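Local coordinates for ABC transporter substrate-binding protein (Rhizobium radiobacter, PDB 6TFX), which binds the mannityl opine mannopinic acid in the periplasm and probably delivers it to an ABC transporter for import, at residues Q372-D377 and V413-C418. Numbering follows the deposited sequence.
With MG (magnesium ion), chain G.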
ATOM      1  N   GLN A 372      12.994   4.560   4.185  1.00 15.89           N
ATOM      2  CA  GLN A 372      13.448   5.365   5.327  1.00 16.18           C
ATOM      3  C   GLN A 372      14.090   6.668   4.820  1.00 18.22           C
ATOM      4  O   GLN A 372      13.841   7.727   5.381  1.00 18.74           O
ATOM      5  CB  GLN A 372      14.466   4.552   6.137  1.00 17.93           C
ATOM      6  CG  GLN A 372      14.856   5.204   7.451  1.00 33.97           C
ATOM      7  CD  GLN A 372      15.848   4.353   8.195  1.00 55.58           C
ATOM      8  OE1 GLN A 372      17.057   4.518   8.044  1.00 53.66           O
ATOM      9  NE2 GLN A 372      15.365   3.425   9.015  1.00 43.88           N
ATOM     10  N   MET A 373      14.930   6.582   3.765  1.00 15.69           N
ATOM     11  CA  MET A 373      15.627   7.752   3.217  1.00 15.22           C
ATOM     12  C   MET A 373      14.685   8.797   2.682  1.00 16.32           C
ATOM     13  O   MET A 373      14.841   9.971   2.996  1.00 18.45           O
ATOM     14  CB  MET A 373      16.617   7.352   2.126  1.00 18.61           C
ATOM     15  CG  MET A 373      17.808   6.617   2.668  1.00 24.04           C
ATOM     16  SD  MET A 373      19.002   6.334   1.329  1.00 29.73           S
ATOM     17  CE  MET A 373      19.634   7.935   1.076  1.00 27.11           C
ATOM     18  N   ILE A 374      13.673   8.392   1.910  1.00 14.19           N
ATOM     19  CA  ILE A 374      12.762   9.401   1.340  1.00 13.74           C
ATOM     20  C   ILE A 374      11.963  10.116   2.416  1.00 17.57           C
ATOM     21  O   ILE A 374      11.588  11.270   2.231  1.00 17.22           O
ATOM     22  CB  ILE A 374      11.879   8.777   0.245  1.00 15.26           C
ATOM     23  CG1 ILE A 374      10.993   7.646   0.828  1.00 14.66           C
ATOM     24  CG2 ILE A 374      12.773   8.263  -0.913  1.00 17.09           C
ATOM     25  CD1 ILE A 374      10.090   6.986  -0.244  1.00 15.17           C
ATOM     26  N   ARG A 375      11.725   9.435   3.549  1.00 15.61           N
ATOM     27  CA  ARG A 375      10.983  10.008   4.684  1.00 15.58           C
ATOM     28  C   ARG A 375      11.872  10.934   5.545  1.00 19.12           C
ATOM     29  O   ARG A 375      11.405  11.478   6.544  1.00 17.83           O
ATOM     30  CB  ARG A 375      10.328   8.887   5.506  1.00 16.39           C
ATOM     31  CG  ARG A 375       9.112   8.330   4.762  1.00 15.96           C
ATOM     32  CD  ARG A 375       8.565   7.118   5.474  1.00 17.28           C
ATOM     33  NE  ARG A 375       7.311   6.628   4.903  1.00 17.49           N
ATOM     34  CZ  ARG A 375       7.226   5.893   3.801  1.00 18.39           C
ATOM     35  NH1 ARG A 375       8.317   5.645   3.074  1.00 15.95           N
ATOM     36  NH2 ARG A 375       6.044   5.428   3.393  1.00 14.90           N
ATOM     37  N   LYS A 376      13.159  11.090   5.155  1.00 16.30           N
ATOM     38  CA  LYS A 376      14.099  12.023   5.770  1.00 16.53           C
ATOM     39  C   LYS A 376      14.346  13.193   4.779  1.00 20.85           C
ATOM     40  O   LYS A 376      15.247  14.019   5.006  1.00 21.36           O
ATOM     41  CB  LYS A 376      15.419  11.330   6.132  1.00 18.23           C
ATOM     42  CG  LYS A 376      15.303  10.398   7.322  1.00 26.56           C
ATOM     43  CD  LYS A 376      16.658   9.767   7.616  1.00 41.38           C
ATOM     44  CE  LYS A 376      16.640   8.882   8.839  1.00 59.86           C
ATOM     45  NZ  LYS A 376      17.903   8.105   8.968  1.00 73.74           N
ATOM     46  N   ASP A 377      13.562  13.246   3.673  1.00 18.17           N
ATOM     47  CA  ASP A 377      13.612  14.311   2.658  1.00 18.42           C
ATOM     48  C   ASP A 377      14.953  14.301   1.926  1.00 21.91           C
ATOM     49  O   ASP A 377      15.479  15.359   1.549  1.00 23.33           O
ATOM     50  CB  ASP A 377      13.386  15.684   3.327  1.00 19.90           C
ATOM     51  CG  ASP A 377      12.254  16.498   2.784  1.00 28.86           C
ATOM     52  OD1 ASP A 377      11.701  16.116   1.717  1.00 26.72           O
ATOM     53  OD2 ASP A 377      11.926  17.540   3.407  1.00 29.93           O
ATOM     54  N   VAL A 413       3.142  10.785   3.436  1.00 14.93           N
ATOM     55  CA  VAL A 413       3.906  10.532   2.207  1.00 13.24           C
ATOM     56  C   VAL A 413       3.826  11.737   1.241  1.00 15.78           C
ATOM     57  O   VAL A 413       3.898  11.545   0.019  1.00 15.83           O
ATOM     58  CB  VAL A 413       3.484   9.200   1.531  1.00 17.24           C
ATOM     59  CG1 VAL A 413       4.072   7.997   2.272  1.00 18.39           C
ATOM     60  CG2 VAL A 413       1.967   9.069   1.446  1.00 16.86           C
ATOM     61  N   ASN A 414       3.780  12.973   1.805  1.00 13.74           N
ATOM     62  CA  ASN A 414       3.738  14.162   0.958  1.00 13.64           C
ATOM     63  C   ASN A 414       5.188  14.544   0.688  1.00 15.02           C
ATOM     64  O   ASN A 414       5.760  15.433   1.339  1.00 15.40           O
ATOM     65  CB  ASN A 414       2.920  15.291   1.582  1.00 13.43           C
ATOM     66  CG  ASN A 414       2.867  16.557   0.746  1.00 18.13           C
ATOM     67  OD1 ASN A 414       3.538  16.678  -0.308  1.00 16.87           O
ATOM     68  ND2 ASN A 414       2.070  17.543   1.217  1.00 17.02           N
ATOM     69  N   PHE A 415       5.765  13.848  -0.279  1.00 14.37           N
ATOM     70  CA  PHE A 415       7.172  14.073  -0.669  1.00 14.11           C
ATOM     71  C   PHE A 415       7.357  15.335  -1.478  1.00 17.82           C
ATOM     72  O   PHE A 415       8.479  15.844  -1.554  1.00 18.82           O
ATOM     73  CB  PHE A 415       7.672  12.897  -1.506  1.00 14.63           C
ATOM     74  CG  PHE A 415       7.614  11.595  -0.743  1.00 15.21           C
ATOM     75  CD1 PHE A 415       8.460  11.366   0.342  1.00 16.56           C
ATOM     76  CD2 PHE A 415       6.716  10.596  -1.110  1.00 16.53           C
ATOM     77  CE1 PHE A 415       8.394  10.166   1.057  1.00 18.42           C
ATOM     78  CE2 PHE A 415       6.678   9.386  -0.412  1.00 19.04           C
ATOM     79  CZ  PHE A 415       7.492   9.194   0.682  1.00 16.73           C
ATOM     80  N   SER A 416       6.291  15.809  -2.134  1.00 15.77           N
ATOM     81  CA  SER A 416       6.395  17.011  -2.967  1.00 15.33           C
ATOM     82  C   SER A 416       6.347  18.284  -2.150  1.00 19.15           C
ATOM     83  O   SER A 416       6.675  19.350  -2.675  1.00 19.19           O
ATOM     84  CB  SER A 416       5.274  17.027  -4.006  1.00 17.87           C
ATOM     85  OG  SER A 416       4.021  17.131  -3.350  1.00 17.19           O
ATOM     86  N   HIS A 417       5.913  18.193  -0.868  1.00 16.91           N
ATOM     87  CA  HIS A 417       5.721  19.364  -0.006  1.00 16.28           C
ATOM     88  C   HIS A 417       4.581  20.250  -0.553  1.00 21.90           C
ATOM     89  O   HIS A 417       4.564  21.469  -0.372  1.00 21.04           O
ATOM     90  CB  HIS A 417       7.038  20.127   0.240  1.00 17.16           C
ATOM     91  CG  HIS A 417       8.033  19.297   0.996  1.00 20.98           C
ATOM     92  ND1 HIS A 417       8.335  19.566   2.317  1.00 22.74           N
ATOM     93  CD2 HIS A 417       8.776  18.237   0.589  1.00 22.42           C
ATOM     94  CE1 HIS A 417       9.212  18.640   2.685  1.00 22.20           C
ATOM     95  NE2 HIS A 417       9.528  17.833   1.679  1.00 22.06           N
ATOM     96  N   CYS A 418       3.599  19.587  -1.205  1.00 19.55           N
ATOM     97  CA  CYS A 418       2.420  20.229  -1.794  1.00 19.12           C
ATOM     98  C   CYS A 418       1.611  20.919  -0.671  1.00 21.06           C
ATOM     99  O   CYS A 418       1.474  20.367   0.426  1.00 20.85           O
ATOM    100  CB  CYS A 418       1.587  19.160  -2.499  1.00 19.02           C
ATOM    101  SG  CYS A 418       0.013  19.752  -3.192  1.00 24.41           S
TER
HETATM  102 MG    MG G 605       1.155  20.722  -4.741  1.00 12.12          MG
HETATM  103  O   HOH W   1      10.639  14.601  -0.242  1.00 25.10           O
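D377 and H417 reach toward each other from opposite directions, the carboxylate oxygen OD1 lying at the imidazole edge: the NE2-H of H417 gives a hydrogen bond of 2.8 Å to D377 OD1, with an angle of 163° at the hydrogen. It arrives on the syn lone pair and lies in the plane of the imidazole, the carboxylate being turned only 16° from that ring. At the other nitrogen, ND1 is hydrogen-bonded to E405. A water within hydrogen-bonding distance of both D377 OD1 and F415 O, 2.8 Å from the latter, bridges the carboxylate and the loop backbone. D377 ends a type I turn from I374, closed by D377 N to I374 O, in the chain that follows helix 367-374.

Beside this polar pair, the chain of I374 can be followed past the CE1-CZ corner of F415, which it meets obliquely. Its CB lies 3.8 Å from F415 CE1, CG1 3.6 Å from the same carbon, and CD1 3.5 Å from F415 CZ. Chi1 of 62° sets CG1 between backbone N and carbonyl carbon, and the extended chi2 carries CD1 on to the ring tip. R375 touches the ring edge with CG; its chain then runs on, extended from CG to NE, and NH2 comes to 3.4 Å from V413 CG1. The guanidinium stands nearly perpendicular to the ring, one face over F415 CZ. Hydrogen bonds from NH1 to H371 and NH2 to Y384 fix its rotation close to the bound opine.

On the far side of H417, C418 SG and C453 hold the magnesium ion. N414 braces this turn, OD1 accepting from C418 N and ND2 donating to C418 O. The His-carboxylate hydrogen bond thus links the turn after helix 367-374 to the metal-bearing loop. With D377 and E405 at its two nitrogens, the buried H417 would probably favour the imidazolium form.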